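Local coordinates for ribonuclease S-F11 (Nicotiana alata, PDB 1IOO), which cleaves RNA as a secreted T2-family ribonuclease of the style, associated with the rejection of self pollen in gametophytic self-incompatibility, at residues Y86-H91 against N102-L107; E3-V8 against H32-D37; T41-C46 against G92-K97. One frame throughout, in Å; residues are numbered along the deposited sequence.

Interaction 1: Y86-H91 against N102-L107; sequences YQYIKH and NTYFGL
Tyr88 and Tyr104 both hold CG opposite the backbone N (chi1 -176° and 169°), a setting that sends their rings into the gap between helix 82-92 and helix 101-113, where they run alongside one another in opposite senses. Phe105 takes the other common setting, with CG beside its own N, and brings its ring in from the neighbouring position. The three rings form an aromatic cluster joining two helices of the RNase T2 fold. The local helix axes stay 11.6 Å apart and run at 107° to each other, so large flat side chains suit the space better than short aliphatic ones.

Tyr88 is the hub. Its CD1 meets Tyr104 CD1 at 3.8 Å, an approach that comes at the edge of the Tyr88 ring. The same CD1 lies 3.8 Å from Phe105 CE1, and Tyr88 CB lies 3.9 Å from Phe105 CE1. In both pairs the rings meet at a slant. On its own helix Tyr104 leans over Phe105, with CD1 above one face of that ring.

The phenolic group of Tyr104 carries the ring onward to strand 30-37, where the buried hydroxyl hydrogen-bonds to the carbonyl O of Leu34. With a phenylalanine in place of Tyr104 the rings could still touch, but the Leu34 carbonyl would probably lose its side-chain mate within the protein interior. Along the active-site helix the same hydroxyl makes a looser contact: Tyr104 OH lies 3.9 Å from CB of His91, the catalytic proton acceptor.

Interaction 2: E3-V8 against H32-D37; sequences EYLQLV and HGLWPD
Val8 fits a methyl bump against the flat face of Trp35 between these two strands of the central antiparallel sheet, which run at 162° to each other in the core of the RNase T2 fold. The methyl CG2 of Val8 sits 3.6 Å from the centroid of the six-membered Trp35 ring, only 7° off its normal, a CH-pi contact over the face. The other branch lies beside the proton donor His32, with Val8 CG1 3.8 Å from His32 CB. CG1 stands opposite the backbone N (chi1 -178°) and CG2 opposite the carbonyl carbon, which splits the methyls between the two neighbours, so a beta-branched residue suits this place. Gly33 leaves the hollow that the indole needs, since a CB there would run into Trp35 NE1. The long extended chain of Gln6 rises beside the indole, and its OE1 is held by Lys152.

At the far end of this face, the Tyr4 ring covers the backbone of Asp37, and Tyr4 OH comes within 3.6 Å of Asp37 CB.

The face bearing Leu5, Leu7, Leu34 and Pro36 is wholly apolar. Leu5 CD2 fits against the pyrrolidine ring at 3.7 Å from Pro36 CG, while Leu34 CD1 pushes across to the neighbouring backbone, 3.9 Å from Leu7 CA. Helix 101-113 packs on this face through Leu107 and Leu111.

Backbone bonds of the pairs Tyr4-Asp37, Gln6-Trp35 and Val8-Gly33 zip the strands together, and a classic beta bulge marks each end. At one, Val8 O takes a bond from His32 N at 2.8 Å and a weak one from Gly33 N. At the other, Asp37 O is gripped from opposite faces of its carbonyl plane, by Glu3 N at 2.9 Å and by Tyr4 N at 3.1 Å.

Interaction 3: T41-C46 against G92-K97; sequences TRLHNC and GSCCQK
Cys46 and Cys94 point at each other from two irregular loops and close a disulfide, with SG to SG 2.0 Å. Each sulfur lies beside its own backbone N (chi1 -64° in both), and the bridge has a right-handed twist of 94° about the S-S bond, close to the relaxed value. The alpha carbons, Cys46 CA and Cys94 CA, are thereby brought to 5.1 Å.

Leu43 comes up from the same loop as Cys46 and lays its branch point against the bridge, CG 3.7 Å from Cys94 SG, giving the sulfur an apolar cover. Ser93 works beside the bridge. Its hydroxyl, tucked between its own N and carbonyl carbon, accepts a weak bond from Cys46 N at 3.1 Å, and it is also hydrogen-bonded to Ile89 O one helical turn back, a pairing well suited to a small hydroxyl residue.

Each loop is also braced internally. His44 ND1 donates to Asn45 OD1 at 2.9 Å with the acceptor in the imidazole plane, and Asn45 itself adopts a left-handed backbone conformation that asparagine tolerates well. Gln96 NE2 gives an almost straight bond (175°) to Ser93 O at 2.9 Å, folding back over the type I turn of Gly92 to Cys95. The whole is an interloop disulfide of this secreted RNase T2 enzyme, tying the loop after strand 30-37 to the chain just beyond the catalytic His91.

How the interactions relate
The three contacts are neighbours, their centres about 10 Å apart pairwise, and interactions 1 and 2 each supply a catalytic histidine: His91, the proton acceptor, from interaction 1 and His32, the proton donor, from interaction 2. The His91 ring stacks on Trp35, with His91 CD2 3.2 Å from Trp35 CD1, and His91 O packs 3.4 Å from Pro36 CD, which couples helix 82-92 to the sheet. Interaction 3 ties down the C-terminal end of that helix: Asn45 N hydrogen-bonds to Lys90 O at 2.8 Å, Lys90 being a probable RNA phosphate ligand. It also reaches the sheet, where Asp37 OD1 forms a salt bridge with Arg42 NH1 at 2.8 Å and Pro36 CG packs 3.5 Å from Cys95 SG.

Interaction 1: Y86-H91 against N102-L107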
loop_
_atom_site.group_PDB
_atom_site.type_symbol
_atom_site.label_atom_id
_atom_site.label_comp_id
_atom_site.label_asym_id
_atom_site.label_seq_id
_atom_site.Cartn_x
_atom_site.Cartn_y
_atom_site.Cartn_z
ATOM N N TYR A 86 0.001 -10.516 -10.336
ATOM C CA TYR A 86 1.393 -10.499 -9.903
ATOM C C TYR A 86 1.496 -10.430 -8.384
ATOM O O TYR A 86 2.256 -11.179 -7.765
ATOM C CB TYR A 86 2.124 -9.304 -10.514
ATOM C CG TYR A 86 3.591 -9.252 -10.175
ATOM C CD1 TYR A 86 4.444 -10.299 -10.530
ATOM C CD2 TYR A 86 4.135 -8.153 -9.519
ATOM C CE1 TYR A 86 5.806 -10.247 -10.240
ATOM C CE2 TYR A 86 5.498 -8.089 -9.226
ATOM C CZ TYR A 86 6.325 -9.136 -9.592
ATOM O OH TYR A 86 7.678 -9.066 -9.337
ATOM N N GLN A 87 0.714 -9.540 -7.783
ATOM C CA GLN A 87 0.736 -9.366 -6.337
ATOM C C GLN A 87 0.259 -10.620 -5.618
ATOM O O GLN A 87 0.780 -10.970 -4.559
ATOM C CB GLN A 87 -0.125 -8.160 -5.935
ATOM C CG GLN A 87 0.476 -6.820 -6.366
ATOM C CD GLN A 87 1.797 -6.504 -5.673
ATOM O OE1 GLN A 87 2.698 -5.920 -6.275
ATOM N NE2 GLN A 87 1.911 -6.870 -4.402
ATOM N N TYR A 88 -0.726 -11.300 -6.195
ATOM C CA TYR A 88 -1.248 -12.519 -5.585
ATOM C C TYR A 88 -0.211 -13.640 -5.605
ATOM O O TYR A 88 -0.016 -14.335 -4.610
ATOM C CB TYR A 88 -2.513 -12.993 -6.303
ATOM C CG TYR A 88 -3.134 -14.204 -5.647
ATOM C CD1 TYR A 88 -3.550 -14.148 -4.319
ATOM C CD2 TYR A 88 -3.294 -15.403 -6.343
ATOM C CE1 TYR A 88 -4.111 -15.252 -3.692
ATOM C CE2 TYR A 88 -3.854 -16.521 -5.724
ATOM C CZ TYR A 88 -4.261 -16.433 -4.396
ATOM O OH TYR A 88 -4.828 -17.522 -3.769
ATOM N N ILE A 89 0.451 -13.819 -6.742
ATOM C CA ILE A 89 1.443 -14.875 -6.869
ATOM C C ILE A 89 2.694 -14.585 -6.039
ATOM O O ILE A 89 3.245 -15.482 -5.403
ATOM C CB ILE A 89 1.822 -15.089 -8.348
ATOM C CG1 ILE A 89 0.614 -15.668 -9.084
ATOM C CG2 ILE A 89 3.024 -16.019 -8.468
ATOM C CD1 ILE A 89 0.793 -15.789 -10.560
ATOM N N LYS A 90 3.124 -13.329 -6.019
ATOM C CA LYS A 90 4.337 -12.973 -5.292
ATOM C C LYS A 90 4.110 -12.853 -3.781
ATOM O O LYS A 90 4.968 -13.256 -2.993
ATOM C CB LYS A 90 4.902 -11.654 -5.828
ATOM C CG LYS A 90 6.222 -11.245 -5.191
ATOM C CD LYS A 90 6.771 -9.973 -5.821
ATOM C CE LYS A 90 8.132 -9.619 -5.246
ATOM N NZ LYS A 90 8.711 -8.420 -5.913
ATOM N N HIS A 91 2.970 -12.308 -3.370
ATOM C CA HIS A 91 2.726 -12.089 -1.945
ATOM C C HIS A 91 1.573 -12.918 -1.401
ATOM O O HIS A 91 1.669 -13.470 -0.305
ATOM C CB HIS A 91 2.499 -10.597 -1.702
ATOM C CG HIS A 91 3.727 -9.774 -1.936
ATOM N ND1 HIS A 91 4.839 -9.859 -1.124
ATOM C CD2 HIS A 91 4.042 -8.893 -2.916
ATOM C CE1 HIS A 91 5.786 -9.067 -1.595
ATOM N NE2 HIS A 91 5.328 -8.470 -2.682
ATOM N N ASN A 102 -9.949 -15.086 -2.813
ATOM C CA ASN A 102 -11.066 -14.202 -2.506
ATOM C C ASN A 102 -10.912 -13.501 -1.155
ATOM O O ASN A 102 -11.170 -12.301 -1.051
ATOM C CB ASN A 102 -12.383 -14.980 -2.542
ATOM C CG ASN A 102 -12.807 -15.340 -3.950
ATOM O OD1 ASN A 102 -13.728 -16.133 -4.152
ATOM N ND2 ASN A 102 -12.149 -14.743 -4.937
ATOM N N THR A 103 -10.508 -14.233 -0.120
ATOM C CA THR A 103 -10.391 -13.616 1.199
ATOM C C THR A 103 -9.120 -12.782 1.326
ATOM O O THR A 103 -9.058 -11.874 2.151
ATOM C CB THR A 103 -10.497 -14.650 2.322
ATOM O OG1 THR A 103 -9.482 -15.638 2.174
ATOM C CG2 THR A 103 -11.860 -15.325 2.266
ATOM N N TYR A 104 -8.112 -13.079 0.512
ATOM C CA TYR A 104 -6.899 -12.273 0.512
ATOM C C TYR A 104 -7.198 -10.878 -0.039
ATOM O O TYR A 104 -6.883 -9.863 0.589
ATOM C CB TYR A 104 -5.807 -12.952 -0.316
ATOM C CG TYR A 104 -4.599 -12.078 -0.589
ATOM C CD1 TYR A 104 -4.430 -11.467 -1.829
ATOM C CD2 TYR A 104 -3.619 -11.882 0.384
ATOM C CE1 TYR A 104 -3.310 -10.685 -2.104
ATOM C CE2 TYR A 104 -2.486 -11.095 0.123
ATOM C CZ TYR A 104 -2.342 -10.501 -1.129
ATOM O OH TYR A 104 -1.244 -9.717 -1.417
ATOM N N PHE A 105 -7.834 -10.825 -1.205
ATOM C CA PHE A 105 -8.200 -9.536 -1.770
ATOM C C PHE A 105 -9.298 -8.870 -0.940
ATOM O O PHE A 105 -9.305 -7.652 -0.779
ATOM C CB PHE A 105 -8.616 -9.677 -3.236
ATOM C CG PHE A 105 -7.449 -9.813 -4.170
ATOM C CD1 PHE A 105 -6.920 -11.065 -4.482
ATOM C CD2 PHE A 105 -6.836 -8.679 -4.688
ATOM C CE1 PHE A 105 -5.797 -11.187 -5.292
ATOM C CE2 PHE A 105 -5.708 -8.783 -5.501
ATOM C CZ PHE A 105 -5.186 -10.041 -5.804
ATOM N N GLY A 106 -10.201 -9.677 -0.391
ATOM C CA GLY A 106 -11.261 -9.128 0.442
ATOM C C GLY A 106 -10.674 -8.475 1.680
ATOM O O GLY A 106 -11.149 -7.430 2.133
ATOM N N LEU A 107 -9.643 -9.101 2.241
ATOM C CA LEU A 107 -8.976 -8.549 3.418
ATOM C C LEU A 107 -8.312 -7.221 3.082
ATOM O O LEU A 107 -8.418 -6.256 3.838
ATOM C CB LEU A 107 -7.922 -9.514 3.960
ATOM C CG LEU A 107 -7.113 -8.972 5.150
ATOM C CD1 LEU A 107 -8.055 -8.656 6.306
ATOM C CD2 LEU A 107 -6.066 -9.983 5.585
#

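Interaction 2: E3-V8 against H32-D37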
loop_
_atom_site.group_PDB
_atom_site.type_symbol
_atom_site.label_atom_id
_atom_site.label_comp_id
_atom_site.label_asym_id
_atom_site.label_seq_id
_atom_site.Cartn_x
_atom_site.Cartn_y
_atom_site.Cartn_z
ATOM N N GLU A 3 5.333 -13.503 10.209
ATOM C CA GLU A 3 5.236 -12.708 11.427
ATOM C C GLU A 3 4.162 -11.623 11.355
ATOM O O GLU A 3 3.495 -11.357 12.354
ATOM C CB GLU A 3 6.596 -12.084 11.743
ATOM C CG GLU A 3 7.708 -13.117 11.882
ATOM C CD GLU A 3 9.034 -12.507 12.285
ATOM O OE1 GLU A 3 9.466 -11.534 11.635
ATOM O OE2 GLU A 3 9.650 -13.007 13.251
ATOM N N TYR A 4 3.992 -10.986 10.201
ATOM C CA TYR A 4 3.002 -9.915 10.109
ATOM C C TYR A 4 2.544 -9.664 8.681
ATOM O O TYR A 4 3.124 -10.168 7.720
ATOM C CB TYR A 4 3.596 -8.616 10.674
ATOM C CG TYR A 4 4.779 -8.084 9.884
ATOM C CD1 TYR A 4 4.599 -7.167 8.847
ATOM C CD2 TYR A 4 6.076 -8.531 10.143
ATOM C CE1 TYR A 4 5.679 -6.714 8.088
ATOM C CE2 TYR A 4 7.161 -8.086 9.391
ATOM C CZ TYR A 4 6.961 -7.183 8.367
ATOM O OH TYR A 4 8.030 -6.769 7.605
ATOM N N LEU A 5 1.471 -8.889 8.564
ATOM C CA LEU A 5 0.939 -8.468 7.279
ATOM C C LEU A 5 1.147 -6.978 7.121
ATOM O O LEU A 5 0.838 -6.211 8.033
ATOM C CB LEU A 5 -0.567 -8.723 7.191
ATOM C CG LEU A 5 -1.134 -10.113 6.950
ATOM C CD1 LEU A 5 -2.650 -10.041 7.083
ATOM C CD2 LEU A 5 -0.746 -10.599 5.559
ATOM N N GLN A 6 1.690 -6.557 5.989
ATOM C CA GLN A 6 1.880 -5.141 5.765
ATOM C C GLN A 6 0.979 -4.632 4.657
ATOM O O GLN A 6 1.105 -5.042 3.502
ATOM C CB GLN A 6 3.338 -4.811 5.411
ATOM C CG GLN A 6 3.522 -3.309 5.193
ATOM C CD GLN A 6 4.922 -2.904 4.794
ATOM O OE1 GLN A 6 5.206 -1.717 4.633
ATOM N NE2 GLN A 6 5.805 -3.883 4.628
ATOM N N LEU A 7 0.024 -3.784 5.021
ATOM C CA LEU A 7 -0.810 -3.148 4.022
ATOM C C LEU A 7 -0.063 -1.952 3.464
ATOM O O LEU A 7 0.298 -1.039 4.212
ATOM C CB LEU A 7 -2.141 -2.683 4.629
ATOM C CG LEU A 7 -3.060 -1.920 3.664
ATOM C CD1 LEU A 7 -3.669 -2.882 2.653
ATOM C CD2 LEU A 7 -4.157 -1.213 4.449
ATOM N N VAL A 8 0.229 -1.983 2.171
ATOM C CA VAL A 8 0.955 -0.893 1.546
ATOM C C VAL A 8 0.028 -0.025 0.729
ATOM O O VAL A 8 -0.578 -0.487 -0.239
ATOM C CB VAL A 8 2.085 -1.414 0.639
ATOM C CG1 VAL A 8 2.863 -0.239 0.047
ATOM C CG2 VAL A 8 3.005 -2.323 1.442
ATOM N N HIS A 32 -1.411 -0.751 -2.856
ATOM C CA HIS A 32 -0.289 -1.190 -3.681
ATOM C C HIS A 32 -0.078 -2.674 -3.473
ATOM O O HIS A 32 0.258 -3.416 -4.399
ATOM C CB HIS A 32 0.998 -0.458 -3.301
ATOM C CG HIS A 32 2.188 -0.908 -4.087
ATOM N ND1 HIS A 32 2.234 -0.846 -5.463
ATOM C CD2 HIS A 32 3.367 -1.445 -3.694
ATOM C CE1 HIS A 32 3.390 -1.329 -5.885
ATOM N NE2 HIS A 32 4.096 -1.699 -4.831
ATOM N N GLY A 33 -0.299 -3.102 -2.236
ATOM C CA GLY A 33 -0.174 -4.503 -1.901
ATOM C C GLY A 33 -0.482 -4.826 -0.453
ATOM O O GLY A 33 -0.714 -3.952 0.387
ATOM N N LEU A 34 -0.545 -6.126 -0.196
ATOM C CA LEU A 34 -0.732 -6.682 1.132
ATOM C C LEU A 34 0.294 -7.776 1.298
ATOM O O LEU A 34 0.125 -8.879 0.774
ATOM C CB LEU A 34 -2.159 -7.227 1.283
ATOM C CG LEU A 34 -2.554 -7.772 2.661
ATOM C CD1 LEU A 34 -2.344 -6.706 3.730
ATOM C CD2 LEU A 34 -4.008 -8.229 2.637
ATOM N N TRP A 35 1.378 -7.465 1.999
ATOM C CA TRP A 35 2.520 -8.373 2.027
ATOM C C TRP A 35 2.721 -9.136 3.329
ATOM O O TRP A 35 3.003 -8.551 4.377
ATOM C CB TRP A 35 3.809 -7.591 1.728
ATOM C CG TRP A 35 3.763 -6.758 0.481
ATOM C CD1 TRP A 35 2.947 -6.936 -0.596
ATOM C CD2 TRP A 35 4.594 -5.635 0.171
ATOM N NE1 TRP A 35 3.218 -5.994 -1.561
ATOM C CE2 TRP A 35 4.224 -5.182 -1.114
ATOM C CE3 TRP A 35 5.616 -4.964 0.854
ATOM C CZ2 TRP A 35 4.842 -4.087 -1.731
ATOM C CZ3 TRP A 35 6.231 -3.874 0.238
ATOM C CH2 TRP A 35 5.839 -3.451 -1.039
ATOM N N PRO A 36 2.574 -10.469 3.277
ATOM C CA PRO A 36 2.816 -11.238 4.496
ATOM C C PRO A 36 4.336 -11.170 4.604
ATOM O O PRO A 36 5.023 -11.251 3.583
ATOM C CB PRO A 36 2.357 -12.646 4.118
ATOM C CG PRO A 36 1.329 -12.411 3.068
ATOM C CD PRO A 36 1.936 -11.303 2.244
ATOM N N ASP A 37 4.887 -11.007 5.799
ATOM C CA ASP A 37 6.332 -10.879 5.857
ATOM C C ASP A 37 6.911 -11.271 7.197
ATOM O O ASP A 37 6.202 -11.624 8.143
ATOM C CB ASP A 37 6.734 -9.426 5.562
ATOM C CG ASP A 37 7.926 -9.318 4.626
ATOM O OD1 ASP A 37 8.809 -10.199 4.671
ATOM O OD2 ASP A 37 7.986 -8.337 3.852
#

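Interaction 3: T41-C46 against G92-K97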
loop_
_atom_site.group_PDB
_atom_site.type_symbol
_atom_site.label_atom_id
_atom_site.label_comp_id
_atom_site.label_asym_id
_atom_site.label_seq_id
_atom_site.Cartn_x
_atom_site.Cartn_y
_atom_site.Cartn_z
ATOM N N THR A 41 14.313 -11.646 7.006
ATOM C CA THR A 41 14.444 -11.580 5.558
ATOM C C THR A 41 13.084 -11.426 4.888
ATOM O O THR A 41 12.066 -11.866 5.420
ATOM C CB THR A 41 15.144 -12.846 5.016
ATOM O OG1 THR A 41 15.275 -12.756 3.592
ATOM C CG2 THR A 41 14.350 -14.091 5.375
ATOM N N ARG A 42 13.073 -10.799 3.718
ATOM C CA ARG A 42 11.834 -10.576 2.987
ATOM C C ARG A 42 11.222 -11.882 2.499
ATOM O O ARG A 42 11.907 -12.736 1.935
ATOM C CB ARG A 42 12.081 -9.630 1.810
ATOM C CG ARG A 42 12.279 -8.181 2.240
ATOM C CD ARG A 42 10.978 -7.580 2.765
ATOM N NE ARG A 42 11.128 -6.945 4.074
ATOM C CZ ARG A 42 11.227 -7.603 5.225
ATOM N NH1 ARG A 42 11.193 -8.926 5.242
ATOM N NH2 ARG A 42 11.358 -6.937 6.364
ATOM N N LEU A 43 9.925 -12.031 2.742
ATOM C CA LEU A 43 9.180 -13.210 2.324
ATOM C C LEU A 43 8.466 -12.940 1.003
ATOM O O LEU A 43 7.756 -11.943 0.876
ATOM C CB LEU A 43 8.159 -13.561 3.406
ATOM C CG LEU A 43 7.383 -14.867 3.285
ATOM C CD1 LEU A 43 8.359 -16.035 3.175
ATOM C CD2 LEU A 43 6.479 -15.021 4.498
ATOM N N HIS A 44 8.663 -13.813 0.018
ATOM C CA HIS A 44 8.040 -13.623 -1.291
ATOM C C HIS A 44 8.118 -14.884 -2.143
ATOM O O HIS A 44 8.948 -15.760 -1.900
ATOM C CB HIS A 44 8.726 -12.465 -2.027
ATOM C CG HIS A 44 10.180 -12.698 -2.301
ATOM N ND1 HIS A 44 10.634 -13.286 -3.462
ATOM C CD2 HIS A 44 11.280 -12.449 -1.551
ATOM C CE1 HIS A 44 11.951 -13.388 -3.415
ATOM N NE2 HIS A 44 12.368 -12.889 -2.266
ATOM N N ASN A 45 7.247 -14.960 -3.147
ATOM C CA ASN A 45 7.201 -16.096 -4.062
ATOM C C ASN A 45 7.202 -17.416 -3.308
ATOM O O ASN A 45 8.034 -18.290 -3.557
ATOM C CB ASN A 45 8.385 -16.049 -5.030
ATOM C CG ASN A 45 8.344 -14.838 -5.939
ATOM O OD1 ASN A 45 9.239 -13.991 -5.913
ATOM N ND2 ASN A 45 7.298 -14.747 -6.751
ATOM N N CYS A 46 6.258 -17.554 -2.385
ATOM C CA CYS A 46 6.127 -18.764 -1.596
ATOM C C CYS A 46 5.515 -19.888 -2.427
ATOM O O CYS A 46 4.710 -19.641 -3.326
ATOM C CB CYS A 46 5.274 -18.465 -0.354
ATOM S SG CYS A 46 6.060 -17.245 0.761
ATOM N N GLY A 92 0.477 -12.998 -2.147
ATOM C CA GLY A 92 -0.649 -13.783 -1.670
ATOM C C GLY A 92 -0.257 -15.225 -1.410
ATOM O O GLY A 92 -0.840 -15.917 -0.576
ATOM N N SER A 93 0.758 -15.679 -2.135
ATOM C CA SER A 93 1.242 -17.053 -2.011
ATOM C C SER A 93 1.850 -17.330 -0.633
ATOM O O SER A 93 2.036 -18.486 -0.252
ATOM C CB SER A 93 2.311 -17.310 -3.072
ATOM O OG SER A 93 3.416 -16.429 -2.899
ATOM N N CYS A 94 2.133 -16.277 0.124
ATOM C CA CYS A 94 2.786 -16.442 1.415
ATOM C C CYS A 94 1.807 -16.476 2.599
ATOM O O CYS A 94 2.238 -16.533 3.752
ATOM C CB CYS A 94 3.820 -15.339 1.592
ATOM S SG CYS A 94 5.162 -15.453 0.365
ATOM N N CYS A 95 0.507 -16.464 2.321
ATOM C CA CYS A 95 -0.505 -16.534 3.383
ATOM C C CYS A 95 -1.693 -17.387 2.947
ATOM O O CYS A 95 -2.849 -16.988 3.090
ATOM C CB CYS A 95 -0.984 -15.125 3.767
ATOM S SG CYS A 95 -1.636 -14.129 2.390
ATOM N N GLN A 96 -1.396 -18.581 2.444
ATOM C CA GLN A 96 -2.423 -19.478 1.920
ATOM C C GLN A 96 -3.108 -20.318 2.999
ATOM O O GLN A 96 -4.121 -20.958 2.724
ATOM C CB GLN A 96 -1.816 -20.410 0.883
ATOM C CG GLN A 96 -1.295 -19.710 -0.346
ATOM C CD GLN A 96 -0.699 -20.689 -1.339
ATOM O OE1 GLN A 96 -1.393 -21.573 -1.844
ATOM N NE2 GLN A 96 0.592 -20.546 -1.619
ATOM N N LYS A 97 -2.566 -20.345 4.209
ATOM C CA LYS A 97 -3.189 -21.147 5.259
ATOM C C LYS A 97 -4.421 -20.464 5.822
ATOM O O LYS A 97 -5.425 -21.115 6.109
ATOM C CB LYS A 97 -2.192 -21.441 6.380
ATOM C CG LYS A 97 -1.028 -22.304 5.931
ATOM C CD LYS A 97 -0.137 -22.692 7.097
ATOM C CE LYS A 97 1.058 -23.495 6.613
ATOM N NZ LYS A 97 0.625 -24.690 5.837
#